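PDB 5LXZ: secreted protein from Streptomyces lividans TK24, which binds copper and is probably a copper-radical oxidase of the galactose oxidase-like AA5 family. Local coordinates for residues 358-363 and 555-560; 517-522 and 570-575; 538-543 and 577-582. The protein carries 1 engineered substitution. All blocks are in the same frame, centred on the assembly; numbering follows the deposited sequence.

Along the chain the first segments of the three contacts come in the order 358-363, 517-522 and 538-543. Their partners follow in the same order: 555-560, 570-575 and 577-582. All three contacts therefore cross, and none nests inside another. Contact 1 closes the longest loop, 191 residues, and ties a turn of the propeller to the C-terminal domain. Contacts 2 and 3 close loops of 47 and 33 residues inside that domain. Contacts 1 and 3 meet where strands 535-541 and 556-564 are neighbours. Contact 2 joins contact 1 through strands 556-564 and 567-571. It joins contact 3 through Arg521, which bonds to the 577-582 segment.

Contact 1 of 3, residues 358-363 and 555-560; sequences PPAQDE and RSIALD. With EDO (1,2-ethanediol), chain K.
Pro358 to Gln361 pass along the start of strand 556-564. The CA atoms of Pro358 and Ser556 lie 5.3 Å apart, and those of Ala360 and Ile557 lie 5.2 Å apart. A cis peptide bond precedes Pro359, and a short 3-10 turn follows at 360-362. Ala360 N donates to Ser556 O at 2.7 Å, with an N-H...O angle of 162°. The same oxygen meets the CA of Pro359 at 3.4 Å in a CA-H...O contact.

The Gln361 side chain carries the other polar link. Its CG sits beside the backbone N (chi1 -78°), and the chain bends at chi2 (93°). This lays the amide alongside the backbone of Ala558. OE1 accepts from Ala558 N at 3.0 Å, and NE2 donates to Ala558 O at 2.9 Å. Each donor lies in the plane of the carbonyl it meets, on a lone pair. The two bonds fix the rotation of the amide.

The apolar contacts are small. Ala360 CB points toward the strand and meets Ile557 CG1 at 4.1 Å. Pro359 CB meets Ala558 CB at 4.0 Å. Next to this patch an ethanediol, probably from the crystallisation liquor, donates to Leu559 O.

Strand 556-564 pairs with strand 535-541 on one side, through Ile557 and Leu540. On its other side Asp560 pairs with Thr571, but strand 567-571 ends at Thr571. The Gln361 amide pairs with Ala558 much as a strand backbone would. This joins a turn between two strands of a propeller blade to the galactose oxidase-like, Early set domain.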
loop_
_atom_site.group_PDB
_atom_site.type_symbol
_atom_site.label_atom_id
_atom_site.label_comp_id
_atom_site.label_asym_id
_atom_site.label_seq_id
_atom_site.Cartn_x
_atom_site.Cartn_y
_atom_site.Cartn_z
ATOM N N PRO A 358 -14.887 -2.397 10.248
ATOM C CA PRO A 358 -15.505 -1.613 11.298
ATOM C C PRO A 358 -16.454 -2.485 12.120
ATOM O O PRO A 358 -17.141 -3.325 11.524
ATOM C CB PRO A 358 -16.247 -0.525 10.516
ATOM C CG PRO A 358 -16.537 -1.089 9.206
ATOM C CD PRO A 358 -15.457 -2.103 8.919
ATOM N N PRO A 359 -16.528 -2.361 13.455
ATOM C CA PRO A 359 -15.639 -1.560 14.274
ATOM C C PRO A 359 -14.340 -2.276 14.559
ATOM O O PRO A 359 -14.313 -3.498 14.714
ATOM C CB PRO A 359 -16.435 -1.380 15.565
ATOM C CG PRO A 359 -17.208 -2.656 15.681
ATOM C CD PRO A 359 -17.542 -3.080 14.270
ATOM N N ALA A 360 -13.265 -1.499 14.697
ATOM C CA ALA A 360 -11.939 -2.027 14.932
ATOM C C ALA A 360 -11.812 -2.857 16.190
ATOM O O ALA A 360 -10.964 -3.727 16.274
ATOM C CB ALA A 360 -10.924 -0.910 14.952
ATOM N N GLN A 361 -12.686 -2.606 17.157
ATOM C CA GLN A 361 -12.716 -3.441 18.344
ATOM C C GLN A 361 -12.793 -4.939 18.040
ATOM O O GLN A 361 -12.272 -5.741 18.818
ATOM C CB GLN A 361 -13.924 -3.078 19.223
ATOM C CG GLN A 361 -13.693 -1.819 20.026
ATOM C CD GLN A 361 -14.185 -0.530 19.371
ATOM O OE1 GLN A 361 -14.325 -0.413 18.144
ATOM N NE2 GLN A 361 -14.511 0.454 20.222
ATOM N N ASP A 362 -13.493 -5.300 16.966
ATOM C CA ASP A 362 -13.748 -6.722 16.696
ATOM C C ASP A 362 -12.535 -7.466 16.164
ATOM O O ASP A 362 -12.531 -8.693 16.171
ATOM C CB ASP A 362 -14.929 -6.854 15.759
ATOM C CG ASP A 362 -16.243 -6.381 16.387
ATOM O OD1 ASP A 362 -16.318 -6.077 17.605
ATOM O OD2 ASP A 362 -17.203 -6.279 15.616
ATOM N N GLU A 363 -11.507 -6.757 15.682
ATOM C CA GLU A 363 -10.263 -7.389 15.180
ATOM C C GLU A 363 -10.539 -8.375 14.071
ATOM O O GLU A 363 -9.887 -9.415 13.984
ATOM C CB GLU A 363 -9.446 -8.030 16.312
ATOM C CG GLU A 363 -9.187 -7.089 17.469
ATOM C CD GLU A 363 -8.010 -7.520 18.337
ATOM O OE1 GLU A 363 -6.818 -7.353 17.905
ATOM O OE2 GLU A 363 -8.302 -8.007 19.484
ATOM N N ARG A 555 -8.997 2.916 10.094
ATOM C CA ARG A 555 -9.664 2.027 11.042
ATOM C C ARG A 555 -10.792 2.858 11.602
ATOM O O ARG A 555 -10.661 4.101 11.686
ATOM C CB ARG A 555 -8.730 1.541 12.170
ATOM C CG ARG A 555 -7.916 2.632 12.866
ATOM C CD ARG A 555 -7.103 2.102 14.029
ATOM N NE ARG A 555 -6.161 1.048 13.588
ATOM C CZ ARG A 555 -5.662 0.103 14.372
ATOM N NH1 ARG A 555 -5.993 0.050 15.645
ATOM N NH2 ARG A 555 -4.822 -0.809 13.877
ATOM N N SER A 556 -11.873 2.201 11.957
ATOM C CA SER A 556 -13.029 2.901 12.508
ATOM C C SER A 556 -13.356 2.313 13.858
ATOM O O SER A 556 -13.615 1.127 13.977
ATOM C CB SER A 556 -14.188 2.699 11.575
ATOM O OG SER A 556 -15.354 3.299 12.151
ATOM N N ILE A 557 -13.330 3.141 14.879
ATOM C CA ILE A 557 -13.441 2.729 16.272
ATOM C C ILE A 557 -14.800 3.160 16.790
ATOM O O ILE A 557 -15.178 4.316 16.673
ATOM C CB ILE A 557 -12.326 3.382 17.083
ATOM C CG1 ILE A 557 -10.965 2.902 16.532
ATOM C CG2 ILE A 557 -12.475 3.068 18.571
ATOM C CD1 ILE A 557 -9.871 3.896 16.753
ATOM N N ALA A 558 -15.554 2.218 17.353
ATOM C CA ALA A 558 -16.846 2.627 17.964
ATOM C C ALA A 558 -16.673 3.385 19.251
ATOM O O ALA A 558 -15.872 2.975 20.077
ATOM C CB ALA A 558 -17.659 1.372 18.241
ATOM N N LEU A 559 -17.453 4.443 19.445
ATOM C CA LEU A 559 -17.451 5.191 20.709
ATOM C C LEU A 559 -18.785 5.045 21.416
ATOM O O LEU A 559 -19.826 5.158 20.808
ATOM C CB LEU A 559 -17.230 6.671 20.496
ATOM C CG LEU A 559 -16.067 7.186 19.675
ATOM C CD1 LEU A 559 -15.748 8.648 19.935
ATOM C CD2 LEU A 559 -14.835 6.360 19.841
ATOM N N ASP A 560 -18.707 4.835 22.721
ATOM C CA ASP A 560 -19.902 4.917 23.552
ATOM C C ASP A 560 -20.327 6.387 23.590
ATOM O O ASP A 560 -19.520 7.295 23.484
ATOM C CB ASP A 560 -19.605 4.412 24.966
ATOM C CG ASP A 560 -19.449 2.912 25.035
ATOM O OD1 ASP A 560 -19.883 2.200 24.123
ATOM O OD2 ASP A 560 -18.907 2.445 26.054
HETATM C C1 EDO K . -21.496 1.585 19.298
HETATM O O1 EDO K . -21.764 1.163 17.960
HETATM C C2 EDO K . -21.955 3.023 19.593
HETATM O O2 EDO K . -21.280 4.038 18.797
#

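Contact 2 of 3, residues 517-522 and 570-575; sequences QTIARG and VTVPSG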
loop_
_atom_site.group_PDB
_atom_site.type_symbol
_atom_site.label_atom_id
_atom_site.label_comp_id
_atom_site.label_asym_id
_atom_site.label_seq_id
_atom_site.Cartn_x
_atom_site.Cartn_y
_atom_site.Cartn_z
ATOM N N GLN A 517 -11.400 18.985 18.856
ATOM C CA GLN A 517 -11.271 18.784 20.288
ATOM C C GLN A 517 -10.170 17.790 20.472
ATOM O O GLN A 517 -9.939 16.949 19.601
ATOM C CB GLN A 517 -12.583 18.197 20.864
ATOM C CG GLN A 517 -13.464 19.199 21.545
ATOM C CD GLN A 517 -14.649 18.530 22.210
ATOM O OE1 GLN A 517 -14.477 17.716 23.140
ATOM N NE2 GLN A 517 -15.842 18.866 21.770
ATOM N N THR A 518 -9.486 17.886 21.586
ATOM C CA THR A 518 -8.645 16.795 22.072
ATOM C C THR A 518 -9.429 15.958 23.067
ATOM O O THR A 518 -10.036 16.495 24.016
ATOM C CB THR A 518 -7.392 17.357 22.739
ATOM O OG1 THR A 518 -6.681 18.112 21.750
ATOM C CG2 THR A 518 -6.498 16.283 23.276
ATOM N N ILE A 519 -9.504 14.652 22.839
ATOM C CA ILE A 519 -10.123 13.743 23.803
ATOM C C ILE A 519 -9.185 12.566 23.995
ATOM O O ILE A 519 -8.830 11.887 23.024
ATOM C CB ILE A 519 -11.512 13.220 23.370
ATOM C CG1 ILE A 519 -12.433 14.399 22.949
ATOM C CG2 ILE A 519 -12.153 12.380 24.492
ATOM C CD1 ILE A 519 -13.731 13.943 22.305
ATOM N N ALA A 520 -8.800 12.344 25.227
ATOM C CA ALA A 520 -7.889 11.249 25.582
ATOM C C ALA A 520 -8.623 9.937 25.622
ATOM O O ALA A 520 -9.814 9.874 25.863
ATOM C CB ALA A 520 -7.279 11.479 26.920
ATOM N N ARG A 521 -7.872 8.873 25.362
ATOM C CA ARG A 521 -8.367 7.534 25.597
ATOM C C ARG A 521 -8.909 7.438 27.010
ATOM O O ARG A 521 -8.298 7.892 27.953
ATOM C CB ARG A 521 -7.259 6.523 25.426
ATOM C CG ARG A 521 -6.871 6.248 23.973
ATOM C CD ARG A 521 -5.821 5.161 23.877
ATOM N NE ARG A 521 -4.587 5.581 24.485
ATOM C CZ ARG A 521 -3.651 6.346 23.932
ATOM N NH1 ARG A 521 -3.616 6.575 22.631
ATOM N NH2 ARG A 521 -2.658 6.789 24.687
ATOM N N GLY A 522 -10.089 6.852 27.097
ATOM C CA GLY A 522 -10.811 6.714 28.364
ATOM C C GLY A 522 -11.478 7.970 28.852
ATOM O O GLY A 522 -12.106 7.941 29.900
ATOM N N VAL A 570 -19.397 11.831 24.124
ATOM C CA VAL A 570 -18.788 10.600 23.600
ATOM C C VAL A 570 -17.617 10.225 24.479
ATOM O O VAL A 570 -16.995 11.092 25.070
ATOM C CB VAL A 570 -18.326 10.783 22.139
ATOM C CG1 VAL A 570 -19.465 11.280 21.282
ATOM C CG2 VAL A 570 -17.161 11.743 22.016
ATOM N N THR A 571 -17.298 8.937 24.520
ATOM C CA THR A 571 -16.165 8.465 25.323
ATOM C C THR A 571 -15.262 7.635 24.417
ATOM O O THR A 571 -15.711 6.737 23.757
ATOM C CB THR A 571 -16.650 7.644 26.539
ATOM O OG1 THR A 571 -17.546 8.469 27.325
ATOM C CG2 THR A 571 -15.511 7.216 27.432
ATOM N N VAL A 572 -13.985 7.974 24.424
ATOM C CA VAL A 572 -13.007 7.281 23.613
ATOM C C VAL A 572 -12.616 6.000 24.338
ATOM O O VAL A 572 -12.293 6.028 25.521
ATOM C CB VAL A 572 -11.777 8.184 23.378
ATOM C CG1 VAL A 572 -10.711 7.454 22.571
ATOM C CG2 VAL A 572 -12.174 9.440 22.612
ATOM N N PRO A 573 -12.552 4.878 23.615
ATOM C CA PRO A 573 -12.139 3.643 24.248
ATOM C C PRO A 573 -10.709 3.694 24.791
ATOM O O PRO A 573 -9.889 4.481 24.339
ATOM C CB PRO A 573 -12.149 2.639 23.093
ATOM C CG PRO A 573 -13.136 3.148 22.174
ATOM C CD PRO A 573 -13.125 4.640 22.285
ATOM N N SER A 574 -10.445 2.839 25.763
ATOM C CA SER A 574 -9.117 2.605 26.261
ATOM C C SER A 574 -8.290 1.769 25.282
ATOM O O SER A 574 -8.810 0.913 24.591
ATOM C CB SER A 574 -9.150 1.856 27.570
ATOM O OG SER A 574 -9.775 2.671 28.577
ATOM N N GLY A 575 -6.980 1.972 25.342
ATOM C CA GLY A 575 -6.003 1.088 24.728
ATOM C C GLY A 575 -5.327 1.752 23.531
ATOM O O GLY A 575 -5.968 1.975 22.519
#
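Ile519 and Val572 make the apolar part of this contact. Ile519 CG2 and Val572 CG2 press together at 3.5 Å, tighter than usual for two methyl groups. At the far end of the same isoleucine, CD1 reaches Val570 CG2 at 4.1 Å, and these two side chains cross at about a right angle. In Val572, CG1 is anti to the backbone N (chi1 178°). That branch meets Arg521 CA at 3.8 Å and leaves CG2 to face Ile519. Phe527 and Val601 add to the apolar cluster around Ile519.

One hydrogen bond crosses between the backbones. Gly522 N donates to Val572 O at 2.8 Å, with a bent N-H...O angle of 140°. The donor sits above the carbonyl plane and not on a lone pair. Gly522 has a positive phi, 76°, which suits glycine.

Arg521 adds contacts along its carbon chain. Its CB lies 3.5 Å from Pro573 O. Further out, its CD lies 3.5 Å from Gly575 C. The charged end bonds outside these segments, where NH1 donates to Val579 O and Ser581 OG. Thr571 OG1 likewise bonds to Ser524 OG.

Pro573 O is buried by the contact and has no polar partner in the model. It rests instead against the CB and CG methylenes of Arg521. The chemistry is thus mainly nonpolar, with a single bent bond between the backbones. Van der Waals packing of Ile519, Val572 and the arginine methylenes probably supplies most of the cohesion, while the arginine's charge is used on the neighbouring loop.

Contact 3 of 3, residues 538-543 and 577-582; sequences VRLIRP and NLVQSG. With EDO (1,2-ethanediol), chain K.
Arg542 grips a single backbone oxygen, Ser581 O, with both terminal nitrogens of its guanidinium. NH1 donates to Ser581 O at 3.2 Å, and NH2 donates to the same oxygen at 3.1 Å. Ser581 O lies near the guanidinium plane. Both nitrogens approach the carbonyl from the same face of its plane: NH1 stands well above that plane, and NH2 is only tilted from it. The grip is therefore end-on to the arginine but lopsided on the carbonyl.

The Arg542 side chain reaches Ser581 by running straight. Its CG is anti to the backbone N (chi1 -164°), and the chain stays extended to NE. Gln580 crosses it at about a right angle. Gln580 CB lies over one face of the guanidinium, 3.8 Å above its plane and offset toward the rim. Gln580 OE1 is 3.8 Å from Arg542 CD, and the amide and guanidinium planes are 59° apart. At the start of strand 582-590, Gly582 CA lies 3.8 Å from Arg542 NH1. The nitrogen fits closely against this bare backbone. Two residues earlier in the chain, Leu540 CD2 meets Val579 CG1 at 4.4 Å, a looser apolar touch.

Away from the loop, Arg539 NH1 and NH2 bond to O1 of the ethanediol. NH1 also donates to Val538 O at 2.9 Å, and NE forms a salt bridge with Asp416.

No helix takes part in the contact. Strand 535-541 lies in the sheet between strands 556-564 and 582-590. It bonds to the latter through Arg539 with Phe587 and Ile541 with Met585. The loop at 577-581 leads directly into strand 582-590, which begins at Gly582. Val601 and Val603 of strand 599-603 pack on Leu540 and Val579 respectively, so the contact is bordered by strands 556-564, 582-590 and 599-603 of the same sheet.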
loop_
_atom_site.group_PDB
_atom_site.type_symbol
_atom_site.label_atom_id
_atom_site.label_comp_id
_atom_site.label_asym_id
_atom_site.label_seq_id
_atom_site.Cartn_x
_atom_site.Cartn_y
_atom_site.Cartn_z
ATOM N N VAL A 538 -21.527 6.293 16.882
ATOM C CA VAL A 538 -20.476 7.293 16.816
ATOM C C VAL A 538 -19.214 6.509 16.435
ATOM O O VAL A 538 -18.894 5.486 17.058
ATOM C CB VAL A 538 -20.293 8.007 18.163
ATOM C CG1 VAL A 538 -19.155 9.023 18.137
ATOM C CG2 VAL A 538 -21.601 8.716 18.542
ATOM N N ARG A 539 -18.490 7.016 15.452
ATOM C CA ARG A 539 -17.283 6.365 14.957
ATOM C C ARG A 539 -16.138 7.363 14.890
ATOM O O ARG A 539 -16.297 8.481 14.376
ATOM C CB ARG A 539 -17.553 5.787 13.566
ATOM C CG ARG A 539 -18.579 4.688 13.496
ATOM C CD ARG A 539 -18.079 3.450 14.217
ATOM N NE ARG A 539 -19.056 2.352 14.225
ATOM C CZ ARG A 539 -19.899 2.092 15.222
ATOM N NH1 ARG A 539 -19.982 2.858 16.292
ATOM N NH2 ARG A 539 -20.729 1.054 15.109
ATOM N N LEU A 540 -14.989 6.925 15.391
ATOM C CA LEU A 540 -13.753 7.647 15.262
ATOM C C LEU A 540 -12.948 6.966 14.168
ATOM O O LEU A 540 -12.605 5.803 14.312
ATOM C CB LEU A 540 -13.054 7.572 16.582
ATOM C CG LEU A 540 -12.217 8.665 17.059
ATOM C CD1 LEU A 540 -12.905 10.033 17.050
ATOM C CD2 LEU A 540 -11.636 8.327 18.442
ATOM N N ILE A 541 -12.754 7.643 13.043
ATOM C CA ILE A 541 -12.155 7.015 11.861
ATOM C C ILE A 541 -10.828 7.671 11.575
ATOM O O ILE A 541 -10.746 8.893 11.361
ATOM C CB ILE A 541 -13.078 7.099 10.648
ATOM C CG1 ILE A 541 -14.455 6.572 11.040
ATOM C CG2 ILE A 541 -12.439 6.335 9.498
ATOM C CD1 ILE A 541 -15.407 6.376 9.898
ATOM N N ARG A 542 -9.786 6.864 11.553
ATOM C CA ARG A 542 -8.464 7.375 11.295
ATOM C C ARG A 542 -8.371 7.681 9.795
ATOM O O ARG A 542 -8.773 6.878 8.995
ATOM C CB ARG A 542 -7.412 6.372 11.733
ATOM C CG ARG A 542 -6.024 6.975 11.856
ATOM C CD ARG A 542 -5.046 6.012 12.521
ATOM N NE ARG A 542 -3.702 6.592 12.714
ATOM C CZ ARG A 542 -3.306 7.339 13.755
ATOM N NH1 ARG A 542 -4.106 7.639 14.794
ATOM N NH2 ARG A 542 -2.060 7.714 13.816
ATOM N N PRO A 543 -7.838 8.844 9.394
ATOM C CA PRO A 543 -7.736 9.192 7.988
ATOM C C PRO A 543 -6.856 8.225 7.243
ATOM O O PRO A 543 -5.889 7.711 7.804
ATOM C CB PRO A 543 -7.101 10.582 7.984
ATOM C CG PRO A 543 -6.733 10.848 9.339
ATOM C CD PRO A 543 -7.443 9.953 10.262
ATOM N N ASN A 577 -3.198 0.482 21.626
ATOM C CA ASN A 577 -3.110 -0.438 20.497
ATOM C C ASN A 577 -4.352 -0.389 19.631
ATOM O O ASN A 577 -4.299 -0.863 18.505
ATOM C CB ASN A 577 -2.875 -1.863 20.941
ATOM C CG ASN A 577 -1.551 -2.075 21.655
ATOM O OD1 ASN A 577 -0.622 -1.306 21.466
ATOM N ND2 ASN A 577 -1.477 -3.098 22.495
ATOM N N LEU A 578 -5.481 0.052 20.160
ATOM C CA LEU A 578 -6.706 0.208 19.448
ATOM C C LEU A 578 -6.836 1.634 18.918
ATOM O O LEU A 578 -7.031 1.862 17.721
ATOM C CB LEU A 578 -7.887 -0.118 20.390
ATOM C CG LEU A 578 -9.294 0.130 19.830
ATOM C CD1 LEU A 578 -9.567 -0.717 18.579
ATOM C CD2 LEU A 578 -10.333 -0.044 20.924
ATOM N N VAL A 579 -6.838 2.600 19.827
ATOM C CA VAL A 579 -6.972 4.003 19.509
ATOM C C VAL A 579 -5.565 4.573 19.485
ATOM O O VAL A 579 -5.074 5.090 20.473
ATOM C CB VAL A 579 -7.850 4.762 20.508
ATOM C CG1 VAL A 579 -8.129 6.130 19.970
ATOM C CG2 VAL A 579 -9.152 4.009 20.775
ATOM N N GLN A 580 -4.875 4.401 18.363
ATOM C CA GLN A 580 -3.512 4.945 18.197
ATOM C C GLN A 580 -3.598 6.473 18.401
ATOM O O GLN A 580 -4.568 7.104 17.959
ATOM C CB GLN A 580 -2.996 4.579 16.791
ATOM C CG GLN A 580 -2.867 3.064 16.612
ATOM C CD GLN A 580 -2.733 2.619 15.152
ATOM O OE1 GLN A 580 -3.448 3.092 14.269
ATOM N NE2 GLN A 580 -1.787 1.725 14.892
ATOM N N SER A 581 -2.565 7.048 19.002
ATOM C CA SER A 581 -2.545 8.494 19.133
ATOM C C SER A 581 -2.479 9.151 17.751
ATOM O O SER A 581 -1.876 8.637 16.801
ATOM C CB SER A 581 -1.340 8.882 19.916
ATOM O OG SER A 581 -1.399 8.321 21.202
ATOM N N GLY A 582 -3.138 10.284 17.633
ATOM C CA GLY A 582 -3.257 10.972 16.380
ATOM C C GLY A 582 -4.620 11.560 16.190
ATOM O O GLY A 582 -5.423 11.616 17.120
HETATM C C1 EDO K . -21.496 1.585 19.298
HETATM O O1 EDO K . -21.764 1.163 17.960
HETATM C C2 EDO K . -21.955 3.023 19.593
HETATM O O2 EDO K . -21.280 4.038 18.797
#